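PDB 4TR9: fructose-bisphosphate aldolase from Plasmodium falciparum, which belongs to the class I fructose-bisphosphate aldolases, enzymes built on a TIM barrel, and is modelled here as a four-chain assembly. Local coordinates for residues Lys34-Ala39 against Phe78-Ile83; Phe306-Ala311 against Glu339-Ala344. All blocks are in the same frame, centred on the assembly; numbering follows the deposited sequence.

In the fold
From the N terminus, the chain runs through strand 35-39, passes helices 43-52 and 59-70, and returns on strand 79-84; contact 1 closes this excursion by setting the two strands side by side. Contact 2 comes much later and in series, neither nested in the first nor crossing it: it closes the path from strand 303-308 through helix 310-320 to helix 327-346. The two meet because strand 303-308 lies on the other side of strand 35-39 from strand 79-84, with I36 N hydrogen-bonded to F306 O and A38 N to Y308 O. Together they join the first, second and eighth strands of the barrel and one of its outer helices.

Contact 1. Residues Lys34-Ala39 against Phe78-Ile83; sequences KGILAA and FISGAI
I36 and I83 meet on one face of a pair of parallel strands, I36 CG2 lying 3.7 Å from I83 CG1, with the two side chains at a slant to each other. In I36 the CG2 branch stands anti to the backbone N while CG1 lies beside it (chi1 -58°), which turns CG2 toward I83. On the other face L37 CB lies 4.1 Å from I79 CG2. It also touches A82 CB. The apolar layers are held at strand spacing by a backbone ladder. G81 O accepts from L37 N at 2.8 Å, and L37 O in turn takes I83 N at 2.9 Å; A39 N reaches I83 O only weakly. At the other end, G35 N donates to F78 O and S80 N to G35 O, the latter at 2.7 Å. The register slips by one residue between G35 and I36, a beta bulge: G35 bridges I79 and I36 bridges G81, while S80, the extra residue, forms no bridge although its N bonds to G35 O. S80 CB touches K34 CB at 3.7 Å, and S80 OG is hydrogen-bonded to the carbonyl of L29. K34 is fully extended beyond CG, and in the conformer modelled a water at the polar edge lies 3.3 Å from K34 NZ and 2.9 Å from I79 O and may link them. A38, on the same face as I36 and I83, touches the bound N'-[(E)-(2,4-dichlorophenyl)methylidene]-3,4-dihydroxybenzohydrazide. The two parallel strands, joined through helices, form a beta-alpha-beta crossover, the repeating element of the TIM barrel, here with the ligand pocket at the C-terminal end of strand 35-39.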
loop_
_atom_site.group_PDB
_atom_site.type_symbol
_atom_site.label_atom_id
_atom_site.label_comp_id
_atom_site.label_asym_id
_atom_site.label_seq_id
_atom_site.Cartn_x
_atom_site.Cartn_y
_atom_site.Cartn_z
ATOM N N LYS A 34 12.503 11.704 -33.997
ATOM C CA LYS A 34 13.456 10.623 -33.778
ATOM C C LYS A 34 12.905 9.570 -32.821
ATOM O O LYS A 34 11.991 9.839 -32.043
ATOM C CB LYS A 34 14.779 11.179 -33.247
ATOM C CG LYS A 34 15.496 12.103 -34.220
ATOM C CD LYS A 34 16.830 12.574 -33.662
ATOM C CE LYS A 34 17.550 13.482 -34.645
ATOM N NZ LYS A 34 18.857 13.954 -34.108
ATOM N N GLY A 35 13.467 8.367 -32.894
ATOM C CA GLY A 35 13.053 7.269 -32.039
ATOM C C GLY A 35 14.232 6.427 -31.592
ATOM O O GLY A 35 15.386 6.798 -31.809
ATOM N N ILE A 36 13.944 5.287 -30.972
ATOM C CA ILE A 36 14.992 4.413 -30.455
ATOM C C ILE A 36 15.018 3.071 -31.183
ATOM O O ILE A 36 13.978 2.451 -31.402
ATOM C CB ILE A 36 14.820 4.167 -28.941
ATOM C CG1 ILE A 36 14.828 5.494 -28.180
ATOM C CG2 ILE A 36 15.911 3.247 -28.413
ATOM C CD1 ILE A 36 14.694 5.341 -26.679
ATOM N N LEU A 37 16.213 2.631 -31.563
ATOM C CA LEU A 37 16.391 1.330 -32.196
ATOM C C LEU A 37 16.729 0.262 -31.160
ATOM O O LEU A 37 17.761 0.337 -30.493
ATOM C CB LEU A 37 17.489 1.392 -33.261
ATOM C CG LEU A 37 17.957 0.051 -33.835
ATOM C CD1 LEU A 37 16.827 -0.657 -34.573
ATOM C CD2 LEU A 37 19.162 0.243 -34.745
ATOM N N ALA A 38 15.857 -0.732 -31.032
ATOM C CA ALA A 38 16.064 -1.809 -30.072
ATOM C C ALA A 38 16.848 -2.961 -30.694
ATOM O O ALA A 38 16.267 -3.874 -31.279
ATOM C CB ALA A 38 14.730 -2.305 -29.536
ATOM N N ALA A 39 18.169 -2.911 -30.562
ATOM C CA ALA A 39 19.031 -3.958 -31.098
ATOM C C ALA A 39 19.796 -4.660 -29.982
ATOM O O ALA A 39 20.984 -4.951 -30.119
ATOM C CB ALA A 39 19.995 -3.379 -32.121
ATOM N N PHE A 78 16.654 9.692 -38.092
ATOM C CA PHE A 78 15.422 9.088 -37.594
ATOM C C PHE A 78 15.623 8.360 -36.267
ATOM O O PHE A 78 14.659 8.067 -35.561
ATOM C CB PHE A 78 14.853 8.119 -38.632
ATOM C CG PHE A 78 14.830 8.671 -40.028
ATOM C CD1 PHE A 78 13.993 9.722 -40.358
ATOM C CD2 PHE A 78 15.644 8.135 -41.011
ATOM C CE1 PHE A 78 13.969 10.232 -41.642
ATOM C CE2 PHE A 78 15.625 8.639 -42.297
ATOM C CZ PHE A 78 14.787 9.689 -42.612
ATOM N N ILE A 79 16.875 8.071 -35.932
ATOM C CA ILE A 79 17.185 7.352 -34.701
ATOM C C ILE A 79 17.991 8.214 -33.734
ATOM O O ILE A 79 19.060 8.719 -34.076
ATOM C CB ILE A 79 17.962 6.055 -34.989
ATOM C CG1 ILE A 79 17.132 5.127 -35.878
ATOM C CG2 ILE A 79 18.334 5.355 -33.692
ATOM C CD1 ILE A 79 15.797 4.744 -35.278
ATOM N N SER A 80 17.466 8.379 -32.523
ATOM C CA SER A 80 18.128 9.182 -31.502
ATOM C C SER A 80 19.048 8.325 -30.643
ATOM O O SER A 80 20.095 8.783 -30.186
ATOM C CB SER A 80 17.097 9.886 -30.619
ATOM O OG SER A 80 16.313 8.944 -29.906
ATOM N N GLY A 81 18.647 7.078 -30.425
ATOM C CA GLY A 81 19.417 6.169 -29.599
ATOM C C GLY A 81 19.242 4.719 -29.998
ATOM O O GLY A 81 18.226 4.341 -30.580
ATOM N N ALA A 82 20.243 3.904 -29.684
ATOM C CA ALA A 82 20.195 2.478 -29.984
ATOM C C ALA A 82 20.572 1.657 -28.758
ATOM O O ALA A 82 21.634 1.856 -28.168
ATOM C CB ALA A 82 21.113 2.149 -31.151
ATOM N N ILE A 83 19.694 0.736 -28.377
ATOM C CA ILE A 83 19.928 -0.111 -27.214
ATOM C C ILE A 83 20.773 -1.318 -27.597
ATOM O O ILE A 83 20.442 -2.040 -28.536
ATOM C CB ILE A 83 18.607 -0.589 -26.588
ATOM C CG1 ILE A 83 17.609 0.567 -26.499
ATOM C CG2 ILE A 83 18.859 -1.199 -25.217
ATOM C CD1 ILE A 83 16.253 0.164 -25.964
HETATM O O HOH W 1 20.516 11.173 -33.649
#

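Contact 2. Residues Phe306-Ala311 against Glu339-Ala344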
loop_
_atom_site.group_PDB
_atom_site.type_symbol
_atom_site.label_atom_id
_atom_site.label_comp_id
_atom_site.label_asym_id
_atom_site.label_seq_id
_atom_site.Cartn_x
_atom_site.Cartn_y
_atom_site.Cartn_z
ATOM N N PHE A 306 8.838 5.810 -30.612
ATOM C CA PHE A 306 8.989 4.361 -30.686
ATOM C C PHE A 306 10.322 3.854 -30.144
ATOM O O PHE A 306 11.334 4.555 -30.181
ATOM C CB PHE A 306 8.826 3.896 -32.137
ATOM C CG PHE A 306 9.830 4.496 -33.086
ATOM C CD1 PHE A 306 11.014 3.836 -33.374
ATOM C CD2 PHE A 306 9.588 5.720 -33.690
ATOM C CE1 PHE A 306 11.938 4.387 -34.245
ATOM C CE2 PHE A 306 10.509 6.276 -34.560
ATOM C CZ PHE A 306 11.684 5.607 -34.840
ATOM N N SER A 307 10.305 2.625 -29.637
ATOM C CA SER A 307 11.523 1.902 -29.294
ATOM C C SER A 307 11.469 0.537 -29.965
ATOM O O SER A 307 11.491 -0.500 -29.302
ATOM C CB SER A 307 11.676 1.754 -27.780
ATOM O OG SER A 307 12.854 1.034 -27.454
ATOM N N TYR A 308 11.389 0.553 -31.292
ATOM C CA TYR A 308 11.161 -0.659 -32.066
ATOM C C TYR A 308 12.427 -1.478 -32.275
ATOM O O TYR A 308 13.538 -0.947 -32.280
ATOM C CB TYR A 308 10.557 -0.312 -33.429
ATOM C CG TYR A 308 9.165 0.272 -33.367
ATOM C CD1 TYR A 308 8.352 0.072 -32.258
ATOM C CD2 TYR A 308 8.660 1.019 -34.423
ATOM C CE1 TYR A 308 7.077 0.605 -32.203
ATOM C CE2 TYR A 308 7.388 1.553 -34.377
ATOM C CZ TYR A 308 6.601 1.345 -33.266
ATOM O OH TYR A 308 5.335 1.879 -33.222
ATOM N N GLY A 309 12.239 -2.780 -32.451
ATOM C CA GLY A 309 13.316 -3.675 -32.820
ATOM C C GLY A 309 12.840 -4.590 -33.929
ATOM O O GLY A 309 13.496 -4.730 -34.959
ATOM N N ARG A 310 11.682 -5.205 -33.720
ATOM C CA ARG A 310 11.074 -6.061 -34.729
ATOM C C ARG A 310 10.594 -5.244 -35.923
ATOM O O ARG A 310 10.760 -5.647 -37.073
ATOM C CB ARG A 310 9.906 -6.846 -34.133
ATOM C CG ARG A 310 9.199 -7.761 -35.118
ATOM C CD ARG A 310 7.985 -8.413 -34.481
ATOM N NE ARG A 310 7.561 -9.609 -35.201
ATOM C CZ ARG A 310 7.947 -10.842 -34.887
ATOM N NH1 ARG A 310 7.515 -11.876 -35.596
ATOM N NH2 ARG A 310 8.766 -11.040 -33.862
ATOM N N ALA A 311 10.004 -4.087 -35.640
ATOM C CA ALA A 311 9.409 -3.249 -36.677
ATOM C C ALA A 311 10.456 -2.533 -37.527
ATOM O O ALA A 311 10.118 -1.881 -38.514
ATOM C CB ALA A 311 8.467 -2.235 -36.047
ATOM N N GLU A 339 12.374 6.000 -41.402
ATOM C CA GLU A 339 11.679 7.196 -41.865
ATOM C C GLU A 339 10.172 7.035 -41.714
ATOM O O GLU A 339 9.459 8.000 -41.437
ATOM C CB GLU A 339 12.035 7.495 -43.323
ATOM C CG GLU A 339 11.445 8.793 -43.856
ATOM C CD GLU A 339 11.803 9.045 -45.308
ATOM O OE1 GLU A 339 12.212 8.087 -45.998
ATOM O OE2 GLU A 339 11.675 10.203 -45.760
ATOM N N ALA A 340 9.695 5.808 -41.898
ATOM C CA ALA A 340 8.274 5.502 -41.785
ATOM C C ALA A 340 7.768 5.772 -40.373
ATOM O O ALA A 340 6.728 6.404 -40.183
ATOM C CB ALA A 340 8.010 4.057 -42.174
ATOM N N ASN A 341 8.512 5.289 -39.385
ATOM C CA ASN A 341 8.152 5.493 -37.990
ATOM C C ASN A 341 8.453 6.916 -37.532
ATOM O O ASN A 341 7.864 7.405 -36.569
ATOM C CB ASN A 341 8.878 4.485 -37.101
ATOM C CG ASN A 341 8.407 3.062 -37.331
ATOM O OD1 ASN A 341 7.207 2.793 -37.368
ATOM N ND2 ASN A 341 9.352 2.145 -37.498
ATOM N N SER A 342 9.372 7.580 -38.226
ATOM C CA SER A 342 9.685 8.974 -37.935
ATOM C C SER A 342 8.516 9.873 -38.320
ATOM O O SER A 342 8.126 10.761 -37.563
ATOM C CB SER A 342 10.949 9.413 -38.673
ATOM O OG SER A 342 11.253 10.769 -38.393
ATOM N N LEU A 343 7.962 9.630 -39.504
ATOM C CA LEU A 343 6.791 10.361 -39.973
ATOM C C LEU A 343 5.577 10.026 -39.117
ATOM O O LEU A 343 4.647 10.824 -38.999
ATOM C CB LEU A 343 6.507 10.038 -41.441
ATOM C CG LEU A 343 7.571 10.456 -42.455
ATOM C CD1 LEU A 343 7.234 9.911 -43.833
ATOM C CD2 LEU A 343 7.705 11.969 -42.495
ATOM N N ALA A 344 5.596 8.837 -38.523
ATOM C CA ALA A 344 4.514 8.395 -37.657
ATOM C C ALA A 344 4.461 9.228 -36.382
ATOM O O ALA A 344 3.402 9.375 -35.775
ATOM C CB ALA A 344 4.671 6.920 -37.322
HETATM O O HOH W 2 7.692 -0.241 -38.818
#
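N341 sends its side chain from helix 327-346 past two aromatic rings of 306-311. Its CB sits over one face of the F306 ring, 3.7 Å from the centroid and 19° off the normal, a CH-pi contact. Further out, the amide meets the edge of the Y308 ring, with OD1 3.2 Å from Y308 CE2 and ND2 3.3 Å from Y308 CD2; amide and ring planes stand 74° apart. With N341 CG anti to its own carbonyl carbon (chi1 -67°), the amide is carried past F306 to Y308. Within the strand, F306 CB lies over the centre of the Y308 ring, 3.4 Å above its plane, and the two side chains pack on each other. Both amide ends have partners of their own. OD1 is hydrogen-bonded to S288, while ND2 donates to a water at 3.2 Å, and that water lies 2.9 Å from A311 O and can donate to it. L291 of helix 284-295 touches both aromatic side chains, and S342 OG bonds to the carbonyl of G33. No direct hydrogen bond joins the two segments; the buried amide lies against aromatic carbons, with S288 and the water meeting its polar ends and probably fixing which way round it is turned.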